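Local coordinates for MFP2b (Ascaris suum, PDB 2BJR), which probably promotes polymerisation of the major sperm protein (MSP) filaments behind the amoeboid motility of nematode sperm, and carries a bound zinc ion, at residues A[216-221]-A[321-326]; A[315-320]-A[333-338]; A[222-227]-A[241-246]. All blocks are in the same frame, centred on the assembly; numbering follows the deposited sequence.

Contact 1: residues A[216-221]-A[321-326]; sequences RSLDTL and GKEILG
Glu-323, near the start of strand 322-329 in an antiparallel sheet, takes hold of the loop 216-221 with both its backbone and its carboxylate. The tight part lies around Thr-220 and Glu-323. Glu-323 N donates to Asp-219 O at 2.9 Å, and Glu-323 O accepts from Thr-220 OG1 at 2.7 Å, in the carbonyl plane. Setting OG1 anti to the backbone N (chi1 -168°) aims the hydroxyl at that carbonyl; Gln-228 is its second partner. Beside these bonds the loop turns inward: Leu-218 sets CD1 by the Glu-323 carbonyl O and CD2 by its CB and OE1, and Leu-221 CD1 meets Ile-324 CG2 at 4.0 Å.

The solvent side is held by charge. Asp-219 is exposed and Lys-322 partly so; the lysine, bent at chi2, lies along Thr-220 O and Leu-221 CD2 and ends with NZ 2.6 Å from Asp-219 OD1, on its syn side. Arg-216, also at the surface, meets the Glu-323 carboxylate end-on, its guanidinium turned 38° from the carboxylate plane, with NH2 2.7 Å from OE2. Glu-323 OE1 is gripped from opposite faces of its plane, by Arg-216 NH1 at 3.0 Å on the syn side and by Asp-219 N at 2.9 Å on the anti side.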
loop_
_atom_site.group_PDB
_atom_site.type_symbol
_atom_site.label_atom_id
_atom_site.label_comp_id
_atom_site.label_asym_id
_atom_site.label_seq_id
_atom_site.Cartn_x
_atom_site.Cartn_y
_atom_site.Cartn_z
ATOM N N ARG A 216 18.410 -14.980 1.322
ATOM C CA ARG A 216 19.828 -15.067 1.636
ATOM C C ARG A 216 20.592 -13.952 0.952
ATOM O O ARG A 216 20.071 -13.261 0.090
ATOM C CB ARG A 216 20.380 -16.443 1.162
ATOM C CG ARG A 216 20.220 -16.726 -0.366
ATOM C CD ARG A 216 21.157 -17.819 -0.827
ATOM N NE ARG A 216 20.994 -18.315 -2.189
ATOM C CZ ARG A 216 21.487 -17.752 -3.270
ATOM N NH1 ARG A 216 22.157 -16.625 -3.193
ATOM N NH2 ARG A 216 21.301 -18.334 -4.457
ATOM N N SER A 217 21.853 -13.775 1.309
ATOM C CA SER A 217 22.724 -12.915 0.519
ATOM C C SER A 217 22.855 -13.459 -0.936
ATOM O O SER A 217 22.928 -14.670 -1.189
ATOM C CB SER A 217 24.116 -12.751 1.197
ATOM O OG SER A 217 23.972 -12.211 2.529
ATOM N N LEU A 218 22.836 -12.535 -1.879
ATOM C CA LEU A 218 23.059 -12.817 -3.268
ATOM C C LEU A 218 24.518 -12.803 -3.678
ATOM O O LEU A 218 25.338 -12.076 -3.122
ATOM C CB LEU A 218 22.331 -11.747 -4.125
ATOM C CG LEU A 218 20.815 -11.678 -3.888
ATOM C CD1 LEU A 218 20.219 -10.678 -4.904
ATOM C CD2 LEU A 218 20.142 -13.018 -3.996
ATOM N N ASP A 219 24.826 -13.600 -4.686
ATOM C CA ASP A 219 26.064 -13.431 -5.474
ATOM C C ASP A 219 25.722 -12.474 -6.600
ATOM O O ASP A 219 25.225 -12.884 -7.646
ATOM C CB ASP A 219 26.521 -14.799 -5.976
ATOM C CG ASP A 219 27.695 -14.748 -6.944
ATOM O OD1 ASP A 219 28.417 -13.720 -7.085
ATOM O OD2 ASP A 219 27.954 -15.764 -7.628
ATOM N N THR A 220 25.900 -11.178 -6.339
ATOM C CA THR A 220 25.256 -10.139 -7.146
ATOM C C THR A 220 26.219 -9.365 -8.062
ATOM O O THR A 220 27.394 -9.713 -8.212
ATOM C CB THR A 220 24.398 -9.215 -6.248
ATOM O OG1 THR A 220 23.555 -8.384 -7.061
ATOM C CG2 THR A 220 25.234 -8.228 -5.438
ATOM N N LEU A 221 25.700 -8.351 -8.724
ATOM C CA LEU A 221 26.463 -7.571 -9.650
ATOM C C LEU A 221 27.377 -6.547 -8.983
ATOM O O LEU A 221 27.158 -6.125 -7.857
ATOM C CB LEU A 221 25.538 -6.847 -10.603
ATOM C CG LEU A 221 24.818 -7.764 -11.578
ATOM C CD1 LEU A 221 23.652 -7.003 -12.229
ATOM C CD2 LEU A 221 25.799 -8.251 -12.638
ATOM N N GLY A 321 25.548 -14.042 -15.147
ATOM C CA GLY A 321 25.774 -15.072 -14.143
ATOM C C GLY A 321 25.563 -14.676 -12.679
ATOM O O GLY A 321 25.783 -15.480 -11.786
ATOM N N LYS A 322 25.082 -13.461 -12.431
ATOM C CA LYS A 322 24.880 -12.947 -11.072
ATOM C C LYS A 322 23.392 -12.752 -10.782
ATOM O O LYS A 322 22.588 -12.549 -11.695
ATOM C CB LYS A 322 25.587 -11.604 -10.932
ATOM C CG LYS A 322 27.113 -11.666 -11.162
ATOM C CD LYS A 322 27.767 -12.619 -10.156
ATOM C CE LYS A 322 29.300 -12.579 -10.239
ATOM N NZ LYS A 322 29.925 -13.466 -9.232
ATOM N N GLU A 323 23.064 -12.811 -9.504
ATOM C CA GLU A 323 21.709 -12.670 -8.982
ATOM C C GLU A 323 21.432 -11.214 -8.640
ATOM O O GLU A 323 22.262 -10.587 -8.015
ATOM C CB GLU A 323 21.590 -13.478 -7.720
ATOM C CG GLU A 323 21.734 -14.980 -7.940
ATOM C CD GLU A 323 22.143 -15.746 -6.710
ATOM O OE1 GLU A 323 22.596 -15.136 -5.733
ATOM O OE2 GLU A 323 21.994 -16.989 -6.740
ATOM N N ILE A 324 20.253 -10.710 -8.999
ATOM C CA ILE A 324 19.919 -9.293 -8.829
ATOM C C ILE A 324 18.414 -9.107 -8.795
ATOM O O ILE A 324 17.697 -9.581 -9.669
ATOM C CB ILE A 324 20.587 -8.441 -9.907
ATOM C CG1 ILE A 324 20.257 -6.946 -9.752
ATOM C CG2 ILE A 324 20.208 -8.912 -11.301
ATOM C CD1 ILE A 324 20.850 -6.361 -8.542
ATOM N N LEU A 325 17.934 -8.408 -7.762
ATOM C CA LEU A 325 16.518 -8.240 -7.538
ATOM C C LEU A 325 15.901 -7.095 -8.379
ATOM O O LEU A 325 16.357 -5.940 -8.326
ATOM C CB LEU A 325 16.262 -8.005 -6.061
ATOM C CG LEU A 325 14.833 -7.780 -5.626
ATOM C CD1 LEU A 325 13.991 -9.002 -5.941
ATOM C CD2 LEU A 325 14.676 -7.446 -4.147
ATOM N N GLY A 326 14.859 -7.463 -9.119
ATOM C CA GLY A 326 14.045 -6.513 -9.876
ATOM C C GLY A 326 12.602 -6.982 -10.000
ATOM O O GLY A 326 11.952 -7.325 -9.019
#

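Contact 2: residues A[315-320]-A[333-338]; sequences AVLIVD and ERATIG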
loop_
_atom_site.group_PDB
_atom_site.type_symbol
_atom_site.label_atom_id
_atom_site.label_comp_id
_atom_site.label_asym_id
_atom_site.label_seq_id
_atom_site.Cartn_x
_atom_site.Cartn_y
_atom_site.Cartn_z
ATOM N N ALA A 315 11.133 -10.345 -8.520
ATOM C CA ALA A 315 11.867 -11.431 -9.184
ATOM C C ALA A 315 13.348 -11.160 -9.127
ATOM O O ALA A 315 13.792 -10.042 -9.347
ATOM C CB ALA A 315 11.429 -11.556 -10.601
ATOM N N VAL A 316 14.117 -12.194 -8.817
ATOM C CA VAL A 316 15.545 -12.145 -8.941
ATOM C C VAL A 316 15.877 -12.638 -10.352
ATOM O O VAL A 316 15.479 -13.748 -10.743
ATOM C CB VAL A 316 16.195 -13.080 -7.903
ATOM C CG1 VAL A 316 17.677 -13.102 -8.069
ATOM C CG2 VAL A 316 15.818 -12.661 -6.484
ATOM N N LEU A 317 16.592 -11.814 -11.100
ATOM C CA LEU A 317 17.077 -12.120 -12.434
ATOM C C LEU A 317 18.498 -12.647 -12.342
ATOM O O LEU A 317 19.230 -12.301 -11.417
ATOM C CB LEU A 317 17.117 -10.852 -13.291
ATOM C CG LEU A 317 15.800 -10.359 -13.889
ATOM C CD1 LEU A 317 14.860 -9.949 -12.801
ATOM C CD2 LEU A 317 16.059 -9.234 -14.870
ATOM N N ILE A 318 18.876 -13.474 -13.313
ATOM C CA ILE A 318 20.264 -13.868 -13.505
ATOM C C ILE A 318 20.832 -13.094 -14.688
ATOM O O ILE A 318 20.392 -13.288 -15.814
ATOM C CB ILE A 318 20.375 -15.385 -13.798
ATOM C CG1 ILE A 318 19.711 -16.204 -12.701
ATOM C CG2 ILE A 318 21.829 -15.786 -13.983
ATOM C CD1 ILE A 318 20.237 -15.939 -11.310
ATOM N N VAL A 319 21.774 -12.204 -14.414
ATOM C CA VAL A 319 22.373 -11.307 -15.387
ATOM C C VAL A 319 23.894 -11.414 -15.264
ATOM O O VAL A 319 24.466 -11.169 -14.187
ATOM C CB VAL A 319 21.955 -9.845 -15.102
ATOM C CG1 VAL A 319 22.709 -8.836 -16.028
ATOM C CG2 VAL A 319 20.509 -9.699 -15.258
ATOM N N ASP A 320 24.562 -11.801 -16.351
ATOM C CA ASP A 320 26.011 -11.950 -16.321
ATOM C C ASP A 320 26.370 -13.016 -15.285
ATOM O O ASP A 320 27.366 -12.901 -14.594
ATOM C CB ASP A 320 26.701 -10.613 -15.956
ATOM C CG ASP A 320 26.589 -9.542 -17.061
ATOM O OD1 ASP A 320 26.244 -9.894 -18.222
ATOM O OD2 ASP A 320 26.832 -8.317 -16.840
ATOM N N GLU A 333 5.829 -12.866 -19.848
ATOM C CA GLU A 333 7.221 -13.279 -19.874
ATOM C C GLU A 333 8.213 -12.132 -20.100
ATOM O O GLU A 333 8.931 -12.088 -21.116
ATOM C CB GLU A 333 7.426 -14.381 -20.912
ATOM C CG GLU A 333 6.689 -15.665 -20.553
ATOM C CD GLU A 333 7.030 -16.808 -21.504
ATOM O OE1 GLU A 333 7.319 -16.499 -22.679
ATOM O OE2 GLU A 333 7.098 -17.984 -21.035
ATOM N N ARG A 334 8.248 -11.187 -19.167
ATOM C CA ARG A 334 9.219 -10.106 -19.211
ATOM C C ARG A 334 9.772 -9.918 -17.797
ATOM O O ARG A 334 9.047 -10.149 -16.826
ATOM C CB ARG A 334 8.488 -8.847 -19.629
ATOM C CG ARG A 334 9.340 -7.683 -20.018
ATOM C CD ARG A 334 8.551 -6.625 -20.823
ATOM N NE ARG A 334 9.413 -5.564 -21.276
ATOM C CZ ARG A 334 9.617 -4.432 -20.624
ATOM N NH1 ARG A 334 9.067 -4.235 -19.439
ATOM N NH2 ARG A 334 10.445 -3.540 -21.128
ATOM N N ALA A 335 11.023 -9.537 -17.695
ATOM C CA ALA A 335 11.637 -9.237 -16.399
ATOM C C ALA A 335 12.736 -8.223 -16.594
ATOM O O ALA A 335 13.499 -8.257 -17.592
ATOM C CB ALA A 335 12.198 -10.526 -15.773
ATOM N N THR A 336 12.834 -7.295 -15.647
ATOM C CA THR A 336 13.835 -6.236 -15.731
ATOM C C THR A 336 14.436 -5.801 -14.394
ATOM O O THR A 336 13.913 -6.128 -13.337
ATOM C CB THR A 336 13.265 -4.982 -16.452
ATOM O OG1 THR A 336 12.572 -4.125 -15.549
ATOM C CG2 THR A 336 12.190 -5.302 -17.467
ATOM N N ILE A 337 15.572 -5.106 -14.487
ATOM C CA ILE A 337 16.212 -4.480 -13.345
ATOM C C ILE A 337 16.645 -3.084 -13.764
ATOM O O ILE A 337 16.821 -2.808 -14.972
ATOM C CB ILE A 337 17.456 -5.251 -12.890
ATOM C CG1 ILE A 337 18.413 -5.529 -14.073
ATOM C CG2 ILE A 337 17.081 -6.491 -12.195
ATOM C CD1 ILE A 337 19.817 -5.992 -13.626
ATOM N N GLY A 338 16.797 -2.221 -12.779
ATOM C CA GLY A 338 17.591 -1.033 -12.939
ATOM C C GLY A 338 19.034 -1.402 -12.677
ATOM O O GLY A 338 19.329 -1.957 -11.631
#
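Leu-317 has CG beside its backbone N and anti to the carbonyl carbon (chi1 -79°), while Ile-337 places CG1 between N and the carbonyl carbon (chi1 51°) and thereby turns CG2 back beside the N; together these torsions bring Leu-317 CD2 and Ile-337 CG2 to 4.0 Å. The two methyls of Leu-317 spread over residues 335-337 of the other strand. CD1 reaches Ala-335 CB, also at 4.0 Å, and CD2 rests on the backbone of Thr-336, between Ala-335 and Ile-337, 3.8 Å from Thr-336 C. Farther along, Val-319 CG2 touches the end of Ile-337, its CD1, at 4.1 Å.

The axes of strands 315-319 and 334-338 come within 7.6 Å of each other. Both strands pair with the one that lies between them in sequence, 322-329, in one antiparallel sheet that bends enough for these flanking strands to cross at -82°, so that their side chains meet. Leu-346 of strand 342-347 also packs on Leu-317. Thr-336 directs its CB away from this interface, and its hydroxyl bonds to Glu-343.

All five touching residues are buried, and methyl groups make nearly every contact, with no polar bond between the segments. Cohesion here therefore rests on dispersion and the hydrophobic effect, and directional bonds lie outside this interface, chiefly in the strand pairings.

Contact 3: residues A[222-227]-A[241-246]; sequences PGENPD and MGRIWN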
loop_
_atom_site.group_PDB
_atom_site.type_symbol
_atom_site.label_atom_id
_atom_site.label_comp_id
_atom_site.label_asym_id
_atom_site.label_seq_id
_atom_site.Cartn_x
_atom_site.Cartn_y
_atom_site.Cartn_z
ATOM N N PRO A 222 28.435 -6.164 -9.686
ATOM C CA PRO A 222 29.334 -5.108 -9.193
ATOM C C PRO A 222 28.576 -3.837 -8.831
ATOM O O PRO A 222 27.720 -3.344 -9.609
ATOM C CB PRO A 222 30.255 -4.836 -10.409
ATOM C CG PRO A 222 30.313 -6.110 -11.129
ATOM C CD PRO A 222 28.907 -6.722 -10.963
ATOM N N GLY A 223 28.879 -3.325 -7.644
ATOM C CA GLY A 223 28.282 -2.116 -7.126
ATOM C C GLY A 223 26.996 -2.325 -6.346
ATOM O O GLY A 223 26.460 -1.410 -5.808
ATOM N N GLU A 224 26.507 -3.541 -6.262
ATOM C CA GLU A 224 25.278 -3.796 -5.543
ATOM C C GLU A 224 25.547 -4.464 -4.213
ATOM O O GLU A 224 26.470 -5.290 -4.071
ATOM C CB GLU A 224 24.380 -4.686 -6.396
ATOM C CG GLU A 224 24.018 -4.077 -7.732
ATOM C CD GLU A 224 23.204 -2.806 -7.609
ATOM O OE1 GLU A 224 22.356 -2.717 -6.721
ATOM O OE2 GLU A 224 23.449 -1.873 -8.380
ATOM N N ASN A 225 24.730 -4.120 -3.229
ATOM C CA ASN A 225 24.715 -4.814 -1.955
ATOM C C ASN A 225 24.140 -6.228 -2.082
ATOM O O ASN A 225 23.067 -6.409 -2.695
ATOM C CB ASN A 225 23.905 -3.975 -0.973
ATOM C CG ASN A 225 24.144 -4.322 0.460
ATOM O OD1 ASN A 225 23.755 -5.383 0.937
ATOM N ND2 ASN A 225 24.788 -3.391 1.192
ATOM N N PRO A 226 24.832 -7.240 -1.536
ATOM C CA PRO A 226 24.322 -8.607 -1.541
ATOM C C PRO A 226 22.975 -8.833 -0.819
ATOM O O PRO A 226 22.294 -9.823 -1.112
ATOM C CB PRO A 226 25.447 -9.421 -0.870
ATOM C CG PRO A 226 26.647 -8.579 -0.901
ATOM C CD PRO A 226 26.152 -7.143 -0.873
ATOM N N ASP A 227 22.591 -7.958 0.108
ATOM C CA ASP A 227 21.335 -8.106 0.859
ATOM C C ASP A 227 20.335 -7.074 0.325
ATOM O O ASP A 227 20.402 -5.864 0.606
ATOM C CB ASP A 227 21.562 -7.977 2.358
ATOM C CG ASP A 227 22.452 -9.073 2.887
ATOM O OD1 ASP A 227 22.212 -10.268 2.575
ATOM O OD2 ASP A 227 23.453 -8.819 3.595
HETATM N N MSE A 241 8.321 -3.001 -9.084
HETATM C CA MSE A 241 9.047 -3.698 -8.038
HETATM C C MSE A 241 10.536 -3.477 -8.240
HETATM O O MSE A 241 11.051 -3.364 -9.324
HETATM C CB MSE A 241 8.764 -5.196 -7.986
HETATM C CG MSE A 241 7.378 -5.559 -7.736
HETATM SE SE MSE A 241 6.781 -5.228 -5.946
HETATM C CE MSE A 241 5.029 -5.934 -6.244
ATOM N N GLY A 242 11.227 -3.329 -7.140
ATOM C CA GLY A 242 12.626 -3.162 -7.196
ATOM C C GLY A 242 13.256 -3.550 -5.883
ATOM O O GLY A 242 12.705 -4.348 -5.130
ATOM N N ARG A 243 14.447 -3.009 -5.635
ATOM C CA ARG A 243 15.254 -3.434 -4.504
ATOM C C ARG A 243 15.627 -2.316 -3.561
ATOM O O ARG A 243 15.892 -1.195 -4.003
ATOM C CB ARG A 243 16.506 -4.117 -5.034
ATOM C CG ARG A 243 17.551 -3.278 -5.724
ATOM C CD ARG A 243 18.710 -4.102 -6.278
ATOM N NE ARG A 243 19.671 -3.294 -7.038
ATOM C CZ ARG A 243 19.507 -2.953 -8.317
ATOM N NH1 ARG A 243 18.432 -3.354 -8.987
ATOM N NH2 ARG A 243 20.397 -2.213 -8.939
ATOM N N ILE A 244 15.617 -2.611 -2.259
ATOM C CA ILE A 244 16.248 -1.764 -1.255
ATOM C C ILE A 244 17.390 -2.475 -0.536
ATOM O O ILE A 244 17.473 -3.700 -0.541
ATOM C CB ILE A 244 15.278 -1.211 -0.240
ATOM C CG1 ILE A 244 14.571 -2.339 0.493
ATOM C CG2 ILE A 244 14.288 -0.273 -0.921
ATOM C CD1 ILE A 244 13.819 -1.912 1.758
ATOM N N TRP A 245 18.307 -1.669 0.023
ATOM C CA TRP A 245 19.366 -2.199 0.886
ATOM C C TRP A 245 19.655 -1.149 1.934
ATOM O O TRP A 245 19.289 0.033 1.785
ATOM C CB TRP A 245 20.617 -2.521 0.094
ATOM C CG TRP A 245 21.227 -1.351 -0.610
ATOM C CD1 TRP A 245 22.321 -0.633 -0.197
ATOM C CD2 TRP A 245 20.824 -0.769 -1.858
ATOM N NE1 TRP A 245 22.612 0.356 -1.105
ATOM C CE2 TRP A 245 21.717 0.296 -2.137
ATOM C CE3 TRP A 245 19.798 -1.032 -2.774
ATOM C CZ2 TRP A 245 21.604 1.107 -3.282
ATOM C CZ3 TRP A 245 19.681 -0.227 -3.901
ATOM C CH2 TRP A 245 20.599 0.818 -4.166
ATOM N N ASN A 246 20.314 -1.599 2.994
ATOM C CA ASN A 246 20.598 -0.776 4.143
ATOM C C ASN A 246 21.950 -0.100 3.879
ATOM O O ASN A 246 22.978 -0.750 3.828
ATOM C CB ASN A 246 20.574 -1.627 5.387
ATOM C CG ASN A 246 20.815 -0.819 6.676
ATOM O OD1 ASN A 246 21.113 0.369 6.626
ATOM N ND2 ASN A 246 20.632 -1.459 7.811
HETATM O O HOH W 1 23.607 -3.375 3.874
HETATM O O HOH W 2 21.212 -4.446 2.891
#
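Glu-224 and Arg-243 meet with their side chains at about a right angle, carboxylate and guanidinium planes 81° apart, so the two groups are far from coplanar although two nitrogens meet two oxygens. Arg-243 NE lies 2.8 Å from Glu-224 OE1 and comes from above the carboxylate plane, 55° out of it; a weaker bond joins Arg-243 NH2 to Glu-224 OE2. The arginine runs extended from CG to NE, whereas the glutamate is bent at chi2, which brings OE1 to the edge of the guanidinium. The glutamate has a further partner, Arg-263, which forms a salt bridge with OE2.

Asn-225 lies obliquely beside Trp-245, amide and indole planes 25° apart, and its CB packs 3.8 Å from Trp-245 CB. Near this pair the backbone closes in as well, with Asp-227 O 3.4 Å from Trp-245 CB. Two waters span the remaining distance to Asn-246. One donates to Asp-227 O at 2.8 Å and accepts from Asn-246 N; the other donates to Asn-246 O and takes a weak bond from Asn-225 ND2.

Within the loop, Asn-225 OD1 accepts from Asp-227 N at 2.9 Å, on a lone pair and in the carbonyl plane. That bond defines an Asx turn, here just before strand 229-235, which pairs antiparallel with strand 238-247.

Contacts 1 and 3 hold successive pieces of one loop, 216-227, against two different sheets: contact 1 against strand 322-329, contact 3 against strand 238-247. Both are partly buried, but contact 1 combines salt bridges with direct backbone bonds, whereas contact 3 has a salt bridge, packing on Trp-245 and bridging water. Contact 2 is the core member, wholly buried and apolar, formed inside the curled sheet whose strand 322-329 also serves contact 1; Ile-324 O bonds to Leu-317 N between those two. The loop pieces are joined by Leu-218 N to Pro-226 O and by Ser-217 OG to Asp-227 OD1. Arg-243 of contact 3 reaches Gly-338 O of contact 2, linking the two sheets.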